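PDB 7KV2: RagB/SusD family nutrient uptake outer membrane protein from Bacteroides thetaiotaomicron, which probably binds beta-glucan at the bacterial cell surface, as a SusD-family outer-membrane protein of a gut glycan-uptake system. Local coordinates for residues V50-Y54 against Y212-T216; I148-V152 against S193-V197; P305-P309 against L362-R367. One frame throughout, in Å; residues are numbered along the deposited sequence. Where two conformers were deposited one is given.

Contact 1: residues V50-Y54 against Y212-T216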
ATOM      1  N   VAL A  50      -8.619  18.354  11.045  1.00 28.26           N
ATOM      2  CA  VAL A  50      -7.334  17.621  10.857  1.00 27.66           C
ATOM      3  C   VAL A  50      -7.645  16.114  10.927  1.00 27.62           C
ATOM      4  O   VAL A  50      -7.249  15.391  10.010  1.00 29.04           O
ATOM      5  CB  VAL A  50      -6.246  18.069  11.850  1.00 26.77           C
ATOM      6  CG1 VAL A  50      -4.984  17.221  11.717  1.00 25.52           C
ATOM      7  CG2 VAL A  50      -5.897  19.544  11.659  1.00 27.85           C
ATOM      8  N   VAL A  51      -8.390  15.666  11.936  1.00 28.47           N
ATOM      9  CA  VAL A  51      -8.815  14.244  12.050  1.00 29.08           C
ATOM     10  C   VAL A  51      -9.549  13.853  10.766  1.00 31.24           C
ATOM     11  O   VAL A  51      -9.185  12.818  10.166  1.00 28.80           O
ATOM     12  CB  VAL A  51      -9.653  13.995  13.314  1.00 29.04           C
ATOM     13  CG1 VAL A  51     -10.227  12.588  13.339  1.00 32.34           C
ATOM     14  CG2 VAL A  51      -8.841  14.271  14.575  1.00 30.32           C
ATOM     15  N   ALA A  52     -10.497  14.665  10.296  1.00 28.32           N
ATOM     16  CA  ALA A  52     -11.256  14.349   9.067  1.00 27.42           C
ATOM     17  C   ALA A  52     -10.311  14.169   7.866  1.00 23.52           C
ATOM     18  O   ALA A  52     -10.638  13.344   6.997  1.00 24.52           O
ATOM     19  CB  ALA A  52     -12.293  15.401   8.787  1.00 30.29           C
ATOM     20  N   ALA A  53      -9.201  14.900   7.781  1.00 23.97           N
ATOM     21  CA  ALA A  53      -8.269  14.852   6.627  1.00 24.32           C
ATOM     22  C   ALA A  53      -7.600  13.467   6.512  1.00 22.77           C
ATOM     23  O   ALA A  53      -7.072  13.173   5.419  1.00 23.95           O
ATOM     24  CB  ALA A  53      -7.217  15.906   6.717  1.00 24.62           C
ATOM     25  N   TYR A  54      -7.531  12.717   7.617  1.00 22.79           N
ATOM     26  CA  TYR A  54      -6.976  11.335   7.648  1.00 22.37           C
ATOM     27  C   TYR A  54      -7.988  10.305   7.130  1.00 21.73           C
ATOM     28  O   TYR A  54      -7.569   9.171   6.791  1.00 20.67           O
ATOM     29  CB  TYR A  54      -6.565  10.939   9.074  1.00 22.11           C
ATOM     30  CG  TYR A  54      -5.301  11.563   9.614  1.00 20.64           C
ATOM     31  CD1 TYR A  54      -5.320  12.798  10.246  1.00 21.36           C
ATOM     32  CD2 TYR A  54      -4.081  10.920   9.516  1.00 19.84           C
ATOM     33  CE1 TYR A  54      -4.157  13.367  10.750  1.00 20.08           C
ATOM     34  CE2 TYR A  54      -2.905  11.462  10.043  1.00 20.52           C
ATOM     35  CZ  TYR A  54      -2.940  12.693  10.673  1.00 20.55           C
ATOM     36  OH  TYR A  54      -1.792  13.247  11.173  1.00 21.16           O
ATOM     37  N   TYR A 212      -1.051   6.607  17.425  1.00 20.40           N
ATOM     38  CA  TYR A 212      -0.517   5.863  16.255  1.00 18.79           C
ATOM     39  C   TYR A 212      -1.503   6.076  15.097  1.00 18.90           C
ATOM     40  O   TYR A 212      -2.724   5.978  15.316  1.00 19.16           O
ATOM     41  CB  TYR A 212      -0.271   4.375  16.565  1.00 20.63           C
ATOM     42  CG  TYR A 212       1.043   4.072  17.249  1.00 18.08           C
ATOM     43  CD1 TYR A 212       2.237   4.602  16.789  1.00 18.39           C
ATOM     44  CD2 TYR A 212       1.092   3.233  18.356  1.00 19.98           C
ATOM     45  CE1 TYR A 212       3.457   4.303  17.382  1.00 18.51           C
ATOM     46  CE2 TYR A 212       2.298   2.926  18.957  1.00 18.29           C
ATOM     47  CZ  TYR A 212       3.487   3.431  18.461  1.00 19.80           C
ATOM     48  OH  TYR A 212       4.685   3.100  19.049  1.00 17.59           O
ATOM     49  N   GLY A 213      -0.966   6.361  13.916  1.00 17.52           N
ATOM     50  CA  GLY A 213      -1.739   6.708  12.708  1.00 18.87           C
ATOM     51  C   GLY A 213      -1.498   8.153  12.307  1.00 18.68           C
ATOM     52  O   GLY A 213      -1.774   8.492  11.157  1.00 18.80           O
ATOM     53  N   ARG A 214      -1.052   9.014  13.239  0.50 19.87           N
ATOM     54  CA  ARG A 214      -0.778  10.442  12.930  0.50 20.27           C
ATOM     55  C   ARG A 214       0.506  10.495  12.097  0.50 21.67           C
ATOM     56  O   ARG A 214       1.363   9.612  12.257  0.50 20.70           O
ATOM     57  CB  ARG A 214      -0.647  11.316  14.184  0.50 21.98           C
ATOM     58  CG  ARG A 214      -1.915  11.442  15.029  0.50 22.31           C
ATOM     59  CD  ARG A 214      -2.951  12.423  14.489  0.50 23.15           C
ATOM     60  NE  ARG A 214      -3.951  12.797  15.488  0.50 23.45           N
ATOM     61  CZ  ARG A 214      -4.637  13.931  15.465  0.50 24.64           C
ATOM     62  NH1 ARG A 214      -4.468  14.796  14.485  0.50 23.43           N
ATOM     63  NH2 ARG A 214      -5.474  14.215  16.437  0.50 26.11           N
ATOM     64  N   VAL A 215       0.627  11.496  11.231  1.00 19.92           N
ATOM     65  CA  VAL A 215       1.882  11.775  10.507  1.00 22.34           C
ATOM     66  C   VAL A 215       3.020  11.928  11.523  1.00 21.38           C
ATOM     67  O   VAL A 215       2.819  12.587  12.574  1.00 22.78           O
ATOM     68  CB  VAL A 215       1.708  13.029   9.636  1.00 22.56           C
ATOM     69  CG1 VAL A 215       3.009  13.453   8.995  1.00 22.70           C
ATOM     70  CG2 VAL A 215       0.638  12.787   8.580  1.00 21.94           C
ATOM     71  N   THR A 216       4.163  11.352  11.186  1.00 20.09           N
ATOM     72  CA  THR A 216       5.434  11.441  11.918  1.00 20.91           C
ATOM     73  C   THR A 216       6.536  11.841  10.935  1.00 24.09           C
ATOM     74  O   THR A 216       6.345  11.682   9.703  1.00 20.80           O
ATOM     75  CB  THR A 216       5.787  10.111  12.579  1.00 19.54           C
ATOM     76  OG1 THR A 216       6.077   9.216  11.492  1.00 20.02           O
ATOM     77  CG2 THR A 216       4.663   9.630  13.465  1.00 18.48           C
TER
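The ring of Tyr-54 meets Val-215 at its edge: the backbone N of Val-215 lies close to the ring plane and gives its hydrogen to Tyr-54 OH. The bond is 3.0 Å long and nearly straight, 167° at the hydrogen. Val-51 O also lies at the ring edge, in plane. On the same ring, CE2 comes within 3.4 Å of the carbonyl oxygen of Gly-213, which approaches obliquely. The guanidinium of Arg-214 stands almost upright to the tyrosine ring, with the two planes 83° apart and no stacking. The edge of the guanidinium meets Val-50, whose CG1 is 3.7 Å from Arg-214 NH1. Val-51 CG2 comes in obliquely, 3.8 Å from Arg-214 NH2. Arg-214 has two deposited conformers, and its contacts hold for the one described.

The arginine chain bends at chi2 (-79°). This turn carries it across the tyrosine at about a right angle, with CD 3.6 Å from Tyr-54 OH, and on toward the two valines. Val-215 adds an apolar touch, its CG2 lying 4.1 Å from Tyr-54 CE2. Gln-146 OE1, on helix 137-162, is hydrogen-bonded to both Tyr-54 OH and Arg-214 NH1. The hydroxyl is therefore held by the loop backbone and by a helix side chain, which should fix the direction of the phenol.

Thr-216 is the N-cap of helix 217-231, its OG1 accepting from Met-219 N. The contact thus ties the C-terminal end of helix 43-53 to the loop leading into helix 217-231, beside helix 137-162. Such packing belongs to the helical, tetratricopeptide-repeat-like part of the SusD fold.

Contact 2: residues I148-V152 against S193-V197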
ATOM      1  N   ILE A 148      -0.293  18.930   5.120  1.00 23.86           N
ATOM      2  CA  ILE A 148       0.532  19.032   3.886  1.00 25.71           C
ATOM      3  C   ILE A 148       1.140  17.648   3.575  1.00 26.27           C
ATOM      4  O   ILE A 148       1.210  17.242   2.409  1.00 23.69           O
ATOM      5  CB  ILE A 148       1.603  20.127   4.008  1.00 27.76           C
ATOM      6  CG1 ILE A 148       0.992  21.521   4.213  1.00 31.74           C
ATOM      7  CG2 ILE A 148       2.498  20.077   2.783  1.00 28.34           C
ATOM      8  CD1 ILE A 148       2.041  22.580   4.568  1.00 36.52           C
ATOM      9  N   ALA A 149       1.551  16.907   4.596  1.00 24.78           N
ATOM     10  CA  ALA A 149       2.137  15.567   4.407  1.00 22.92           C
ATOM     11  C   ALA A 149       1.053  14.623   3.893  1.00 21.46           C
ATOM     12  O   ALA A 149       1.337  13.893   2.933  1.00 20.90           O
ATOM     13  CB  ALA A 149       2.740  15.064   5.703  1.00 24.59           C
ATOM     14  N   LEU A 150      -0.141  14.641   4.485  1.00 22.15           N
ATOM     15  CA  LEU A 150      -1.294  13.848   3.973  1.00 20.94           C
ATOM     16  C   LEU A 150      -1.586  14.253   2.537  1.00 23.87           C
ATOM     17  O   LEU A 150      -1.911  13.386   1.712  1.00 20.56           O
ATOM     18  CB  LEU A 150      -2.520  14.027   4.856  1.00 21.07           C
ATOM     19  CG  LEU A 150      -2.479  13.301   6.207  1.00 22.42           C
ATOM     20  CD1 LEU A 150      -3.643  13.774   7.063  1.00 22.94           C
ATOM     21  CD2 LEU A 150      -2.546  11.778   6.046  1.00 22.41           C
ATOM     22  N   ARG A 151      -1.481  15.544   2.221  1.00 22.75           N
ATOM     23  CA  ARG A 151      -1.847  15.974   0.857  1.00 21.77           C
ATOM     24  C   ARG A 151      -0.894  15.337  -0.153  1.00 20.11           C
ATOM     25  O   ARG A 151      -1.371  14.901  -1.179  1.00 21.60           O
ATOM     26  CB  ARG A 151      -1.821  17.501   0.737  1.00 25.07           C
ATOM     27  CG  ARG A 151      -2.377  17.999  -0.583  1.00 25.70           C
ATOM     28  CD  ARG A 151      -2.734  19.493  -0.507  1.00 28.95           C
ATOM     29  NE  ARG A 151      -1.533  20.289  -0.327  1.00 31.61           N
ATOM     30  CZ  ARG A 151      -1.504  21.546   0.147  1.00 35.72           C
ATOM     31  NH1 ARG A 151      -2.615  22.158   0.507  1.00 34.99           N
ATOM     32  NH2 ARG A 151      -0.356  22.169   0.274  1.00 38.81           N
ATOM     33  N   VAL A 152       0.402  15.283   0.134  1.00 21.21           N
ATOM     34  CA  VAL A 152       1.428  14.649  -0.739  1.00 21.60           C
ATOM     35  C   VAL A 152       1.125  13.145  -0.816  1.00 21.15           C
ATOM     36  O   VAL A 152       1.253  12.576  -1.924  1.00 23.87           O
ATOM     37  CB  VAL A 152       2.854  14.947  -0.253  1.00 23.22           C
ATOM     38  CG1 VAL A 152       3.902  14.233  -1.100  1.00 24.82           C
ATOM     39  CG2 VAL A 152       3.144  16.454  -0.249  1.00 25.28           C
ATOM     40  N   SER A 193       6.686  20.407  -1.089  1.00 27.64           N
ATOM     41  CA  SER A 193       5.776  20.330   0.084  1.00 27.98           C
ATOM     42  C   SER A 193       6.402  19.505   1.213  1.00 27.17           C
ATOM     43  O   SER A 193       6.331  19.935   2.371  1.00 26.71           O
ATOM     44  CB  SER A 193       4.434  19.765  -0.294  1.00 30.07           C
ATOM     45  OG  SER A 193       3.694  20.688  -1.077  1.00 30.55           O
ATOM     46  N   LEU A 194       6.999  18.359   0.893  1.00 26.97           N
ATOM     47  CA  LEU A 194       7.664  17.515   1.916  1.00 26.86           C
ATOM     48  C   LEU A 194       8.838  18.297   2.535  1.00 26.96           C
ATOM     49  O   LEU A 194       9.022  18.173   3.760  1.00 26.36           O
ATOM     50  CB  LEU A 194       8.130  16.191   1.310  1.00 27.04           C
ATOM     51  CG  LEU A 194       7.011  15.257   0.843  1.00 27.99           C
ATOM     52  CD1 LEU A 194       7.574  13.882   0.519  1.00 27.65           C
ATOM     53  CD2 LEU A 194       5.901  15.137   1.875  1.00 29.45           C
ATOM     54  N   GLU A 195       9.625  19.019   1.731  1.00 29.29           N
ATOM     55  CA  GLU A 195      10.763  19.841   2.235  1.00 29.96           C
ATOM     56  C   GLU A 195      10.224  20.844   3.267  1.00 29.60           C
ATOM     57  O   GLU A 195      10.819  20.979   4.345  1.00 30.68           O
ATOM     58  CB  GLU A 195      11.475  20.522   1.069  1.00 31.78           C
ATOM     59  CG  GLU A 195      12.321  19.560   0.253  1.00 34.08           C
ATOM     60  CD  GLU A 195      12.905  20.044  -1.079  1.00 38.38           C
ATOM     61  OE1 GLU A 195      12.499  21.115  -1.570  1.00 36.17           O
ATOM     62  OE2 GLU A 195      13.748  19.312  -1.623  1.00 37.78           O
ATOM     63  N   GLU A 196       9.101  21.479   2.962  1.00 32.87           N
ATOM     64  CA  GLU A 196       8.478  22.495   3.853  1.00 33.88           C
ATOM     65  C   GLU A 196       8.024  21.845   5.149  1.00 32.21           C
ATOM     66  O   GLU A 196       8.157  22.466   6.208  1.00 29.90           O
ATOM     67  CB  GLU A 196       7.247  23.112   3.212  1.00 37.04           C
ATOM     68  CG  GLU A 196       7.578  24.045   2.080  1.00 41.17           C
ATOM     69  CD  GLU A 196       6.322  24.549   1.397  1.00 48.45           C
ATOM     70  OE1 GLU A 196       5.216  24.447   2.014  1.00 52.09           O
ATOM     71  OE2 GLU A 196       6.443  25.012   0.245  1.00 56.01           O
ATOM     72  N   VAL A 197       7.390  20.679   5.063  1.00 27.73           N
ATOM     73  CA  VAL A 197       6.911  19.968   6.271  1.00 25.71           C
ATOM     74  C   VAL A 197       8.135  19.619   7.117  1.00 23.61           C
ATOM     75  O   VAL A 197       8.075  19.765   8.355  1.00 29.71           O
ATOM     76  CB  VAL A 197       6.134  18.687   5.898  1.00 25.95           C
ATOM     77  CG1 VAL A 197       6.095  17.744   7.074  1.00 26.22           C
ATOM     78  CG2 VAL A 197       4.763  19.023   5.369  1.00 26.74           C
TER
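Ile-148 lays its CG2 methyl against two partners on helix 183-200. It is 3.6 Å from Ser-193 CB and equally 3.6 Å from Val-197 CG2. The isoleucine and Val-197 run past each other in opposite directions. With CG2 of Ile-148 anti to the backbone N, that methyl is the branch that reaches the other helix.

One turn on, Val-152 uses both of its methyls. CG2 sits 3.6 Å from Ser-193 CB, and CG1 is 3.7 Å from Leu-194 CD2. Ser-193 CB is thus touched by Ile-148 and Val-152 alike. Its hydroxyl plays a different part: OG is hydrogen-bonded to the Lys-189 carbonyl of its own helix, while CB makes the close contacts. Replacing Leu-194 by an alanine would probably open a gap beside Val-152, leaving both of its methyls without the CD2 packing.

No hydrogen bond crosses between the segments. The short axes approach to 9.4 Å and run nearly antiparallel, at 155°. Small residues, Ala-149 and Ser-193, lie where the backbones come near, with Ala-149 CA 6.4 Å from Leu-194 CA. Helix 217-231 packs against both helices: Val-220 touches Ala-149 and Leu-223 touches Val-152, while Tyr-224 and Ile-227 touch Leu-194. Helix 110-130 meets helix 137-162 through Leu-150 and Arg-151.

Contact 3: residues P305-P309 against L362-R367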
ATOM      1  N   PRO A 305     -10.160 -17.571   0.390  1.00 15.44           N
ATOM      2  CA  PRO A 305     -10.690 -18.594  -0.510  1.00 17.16           C
ATOM      3  C   PRO A 305     -12.222 -18.587  -0.460  1.00 17.44           C
ATOM      4  O   PRO A 305     -12.847 -18.431   0.564  1.00 17.59           O
ATOM      5  CB  PRO A 305     -10.174 -19.936  -0.015  1.00 15.92           C
ATOM      6  CG  PRO A 305      -9.171 -19.597   1.058  1.00 17.53           C
ATOM      7  CD  PRO A 305      -9.390 -18.158   1.495  1.00 16.09           C
ATOM      8  N   TYR A 306     -12.813 -18.745  -1.637  1.00 18.23           N
ATOM      9  CA  TYR A 306     -14.275 -18.742  -1.815  1.00 16.53           C
ATOM     10  C   TYR A 306     -14.869 -20.009  -1.184  1.00 16.79           C
ATOM     11  O   TYR A 306     -14.419 -21.157  -1.505  1.00 16.44           O
ATOM     12  CB  TYR A 306     -14.572 -18.632  -3.310  1.00 19.03           C
ATOM     13  CG  TYR A 306     -16.001 -18.262  -3.649  1.00 18.43           C
ATOM     14  CD1 TYR A 306     -16.580 -17.114  -3.160  1.00 18.64           C
ATOM     15  CD2 TYR A 306     -16.747 -19.057  -4.524  1.00 18.21           C
ATOM     16  CE1 TYR A 306     -17.871 -16.741  -3.514  1.00 18.88           C
ATOM     17  CE2 TYR A 306     -18.025 -18.693  -4.894  1.00 18.07           C
ATOM     18  CZ  TYR A 306     -18.576 -17.530  -4.408  1.00 19.37           C
ATOM     19  OH  TYR A 306     -19.832 -17.159  -4.762  1.00 19.75           O
ATOM     20  N   ILE A 307     -15.838 -19.796  -0.293  1.00 15.06           N
ATOM     21  CA  ILE A 307     -16.600 -20.843   0.441  1.00 15.78           C
ATOM     22  C   ILE A 307     -15.610 -21.799   1.124  1.00 18.35           C
ATOM     23  O   ILE A 307     -15.828 -23.042   1.164  1.00 18.23           O
ATOM     24  CB  ILE A 307     -17.623 -21.549  -0.447  1.00 17.51           C
ATOM     25  CG1 ILE A 307     -18.240 -20.565  -1.457  1.00 19.70           C
ATOM     26  CG2 ILE A 307     -18.672 -22.215   0.423  1.00 17.64           C
ATOM     27  CD1 ILE A 307     -19.246 -21.209  -2.396  1.00 20.82           C
ATOM     28  N   TRP A 308     -14.542 -21.217   1.670  1.00 16.64           N
ATOM     29  CA  TRP A 308     -13.689 -21.916   2.671  1.00 17.02           C
ATOM     30  C   TRP A 308     -14.559 -22.326   3.856  1.00 17.37           C
ATOM     31  O   TRP A 308     -15.417 -21.564   4.296  1.00 17.17           O
ATOM     32  CB  TRP A 308     -12.547 -20.999   3.112  1.00 17.16           C
ATOM     33  CG  TRP A 308     -11.638 -21.632   4.114  1.00 18.47           C
ATOM     34  CD1 TRP A 308     -11.664 -21.446   5.461  1.00 18.07           C
ATOM     35  CD2 TRP A 308     -10.585 -22.568   3.848  1.00 17.68           C
ATOM     36  NE1 TRP A 308     -10.650 -22.161   6.043  1.00 18.55           N
ATOM     37  CE2 TRP A 308      -9.990 -22.881   5.094  1.00 17.40           C
ATOM     38  CE3 TRP A 308     -10.026 -23.110   2.691  1.00 16.69           C
ATOM     39  CZ2 TRP A 308      -8.922 -23.769   5.197  1.00 17.24           C
ATOM     40  CZ3 TRP A 308      -8.959 -23.973   2.796  1.00 19.30           C
ATOM     41  CH2 TRP A 308      -8.440 -24.325   4.042  1.00 18.30           C
ATOM     42  N   PRO A 309     -14.363 -23.539   4.415  1.00 18.98           N
ATOM     43  CA  PRO A 309     -15.000 -23.873   5.693  1.00 19.97           C
ATOM     44  C   PRO A 309     -14.411 -23.055   6.871  1.00 21.38           C
ATOM     45  O   PRO A 309     -13.403 -23.445   7.435  1.00 21.54           O
ATOM     46  CB  PRO A 309     -14.738 -25.380   5.769  1.00 21.79           C
ATOM     47  CG  PRO A 309     -13.437 -25.588   5.010  1.00 21.13           C
ATOM     48  CD  PRO A 309     -13.549 -24.625   3.843  1.00 19.69           C
ATOM     49  N   LEU A 362     -13.259 -32.227   3.077  1.00 40.70           N
ATOM     50  CA  LEU A 362     -13.624 -30.808   2.851  1.00 33.76           C
ATOM     51  C   LEU A 362     -13.021 -30.336   1.530  1.00 29.62           C
ATOM     52  O   LEU A 362     -11.936 -30.847   1.125  1.00 28.47           O
ATOM     53  CB  LEU A 362     -13.107 -29.962   4.018  1.00 34.82           C
ATOM     54  CG  LEU A 362     -13.730 -30.248   5.379  1.00 35.46           C
ATOM     55  CD1 LEU A 362     -12.870 -29.654   6.474  1.00 35.40           C
ATOM     56  CD2 LEU A 362     -15.149 -29.694   5.440  1.00 38.50           C
ATOM     57  N   SER A 363     -13.660 -29.350   0.915  1.00 26.62           N
ATOM     58  CA  SER A 363     -13.079 -28.568  -0.201  1.00 23.20           C
ATOM     59  C   SER A 363     -13.445 -27.088   0.005  1.00 20.97           C
ATOM     60  O   SER A 363     -14.389 -26.788   0.748  1.00 21.58           O
ATOM     61  CB  SER A 363     -13.555 -29.083  -1.535  1.00 25.64           C
ATOM     62  OG  SER A 363     -14.962 -28.913  -1.655  1.00 29.02           O
ATOM     63  N   TYR A 364     -12.738 -26.194  -0.659  1.00 19.81           N
ATOM     64  CA  TYR A 364     -13.257 -24.831  -0.925  1.00 19.03           C
ATOM     65  C   TYR A 364     -13.649 -24.809  -2.406  1.00 17.68           C
ATOM     66  O   TYR A 364     -13.320 -25.780  -3.088  1.00 20.77           O
ATOM     67  CB  TYR A 364     -12.283 -23.727  -0.489  1.00 16.05           C
ATOM     68  CG  TYR A 364     -11.041 -23.577  -1.324  1.00 17.37           C
ATOM     69  CD1 TYR A 364      -9.910 -24.317  -1.049  1.00 18.38           C
ATOM     70  CD2 TYR A 364     -10.964 -22.677  -2.374  1.00 16.52           C
ATOM     71  CE1 TYR A 364      -8.769 -24.214  -1.809  1.00 17.39           C
ATOM     72  CE2 TYR A 364      -9.822 -22.553  -3.143  1.00 16.48           C
ATOM     73  CZ  TYR A 364      -8.725 -23.343  -2.885  1.00 17.73           C
ATOM     74  OH  TYR A 364      -7.566 -23.259  -3.585  1.00 16.53           O
ATOM     75  N   THR A 365     -14.211 -23.701  -2.864  1.00 17.73           N
ATOM     76  CA  THR A 365     -14.620 -23.455  -4.259  1.00 17.95           C
ATOM     77  C   THR A 365     -13.518 -22.689  -4.995  1.00 17.81           C
ATOM     78  O   THR A 365     -13.363 -21.490  -4.775  1.00 17.32           O
ATOM     79  CB  THR A 365     -16.000 -22.790  -4.301  1.00 19.82           C
ATOM     80  OG1 THR A 365     -16.920 -23.670  -3.646  1.00 18.79           O
ATOM     81  CG2 THR A 365     -16.452 -22.552  -5.725  1.00 19.16           C
ATOM     82  N   THR A 366     -12.730 -23.404  -5.796  1.00 18.42           N
ATOM     83  CA  THR A 366     -11.637 -22.801  -6.586  1.00 18.87           C
ATOM     84  C   THR A 366     -12.291 -21.846  -7.584  1.00 18.63           C
ATOM     85  O   THR A 366     -13.385 -22.189  -8.104  1.00 21.25           O
ATOM     86  CB  THR A 366     -10.748 -23.862  -7.260  1.00 20.38           C
ATOM     87  OG1 THR A 366     -11.488 -24.641  -8.220  1.00 19.14           O
ATOM     88  CG2 THR A 366     -10.108 -24.796  -6.245  1.00 20.05           C
ATOM     89  N   ARG A 367     -11.695 -20.689  -7.791  1.00 16.51           N
ATOM     90  CA  ARG A 367     -12.221 -19.708  -8.766  1.00 20.98           C
ATOM     91  C   ARG A 367     -11.177 -19.493  -9.858  1.00 20.29           C
ATOM     92  O   ARG A 367     -10.259 -20.292  -9.981  1.00 18.91           O
ATOM     93  CB  ARG A 367     -12.633 -18.447  -8.017  1.00 22.70           C
ATOM     94  CG  ARG A 367     -13.923 -18.614  -7.249  1.00 23.56           C
ATOM     95  CD  ARG A 367     -14.454 -17.262  -6.788  1.00 22.98           C
ATOM     96  NE  ARG A 367     -15.815 -17.078  -7.219  1.00 20.82           N
ATOM     97  CZ  ARG A 367     -16.499 -15.975  -7.061  1.00 22.94           C
ATOM     98  NH1 ARG A 367     -15.938 -14.940  -6.464  1.00 20.59           N
ATOM     99  NH2 ARG A 367     -17.756 -15.918  -7.474  1.00 22.55           N
TER
HETATM  100  O   HOH W   1     -11.538 -19.516  -4.082  1.00 18.22           O
HETATM  101  O   HOH W   2     -16.781 -24.748  -1.156  1.00 21.94           O
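Leu-362 begins the contact by resting CD2 near Pro-309 CB, a loose apolar touch at 4.3 Å. Ser-363 follows with its carbonyl oxygen beside Pro-309 CD. Tyr-364 then brings its ring to Pro-305 and Trp-308, with CG between the backbone N and the carbonyl carbon (chi1 71°). Pro-305 CB lies over one face of this ring in a CH-pi contact, 4.1 Å from the centroid. Tyr-364 CD1 meets the edge of the Trp-308 indole, 3.9 Å from CE3. The phenol itself is hydrogen-bonded to Asp-370.

Thr-365 supplies the direct backbone bond: its N donates to Tyr-306 O at 2.9 Å. One water accepts from Tyr-306 N and donates to Thr-365 O. A second water donates to Ile-307 O and is hydrogen-bonded to Thr-365 OG1. Arg-367 closes the segment. Its guanidinium lies flat on the Tyr-306 ring, planes 13° apart, with CZ 3.7 Å from the centroid and almost straight above it. Ile-307 CG1 lies over the opposite face, near its rim.

Trp-319 O binds Arg-367 NH1, and NH2 holds a buffer molecule, probably from the crystallisation liquor. The type II turn 305-308 is thus joined to the loop by one direct backbone bond, two water bridges and a cation-pi stack. The ring face probably helps to stabilise the arginine's positive charge, and Asp-86 and Asp-90, in long, weak ion pairs, may partly balance it.

Contacts 1 and 2 are neighbours in the helical N-terminal part, their centres 13 Å apart. They touch directly: Val-215 CG1 lies 3.7 Å from Ala-149 CB, and Tyr-54 CD1 lies 3.7 Å from Leu-150 CD1. Helix 137-162 therefore has contact 1 on one flank and helix 183-200 on another. Along the chain, both segments of contact 2 fall between those of contact 1. Contact 3 comes later. Its centre is about 38 Å from that of contact 1 and about 45 Å from that of contact 2, across the chain's centre from the latter. It touches neither. Two contacts thus knit the helical region, while the third joins two loops in a separate, later part.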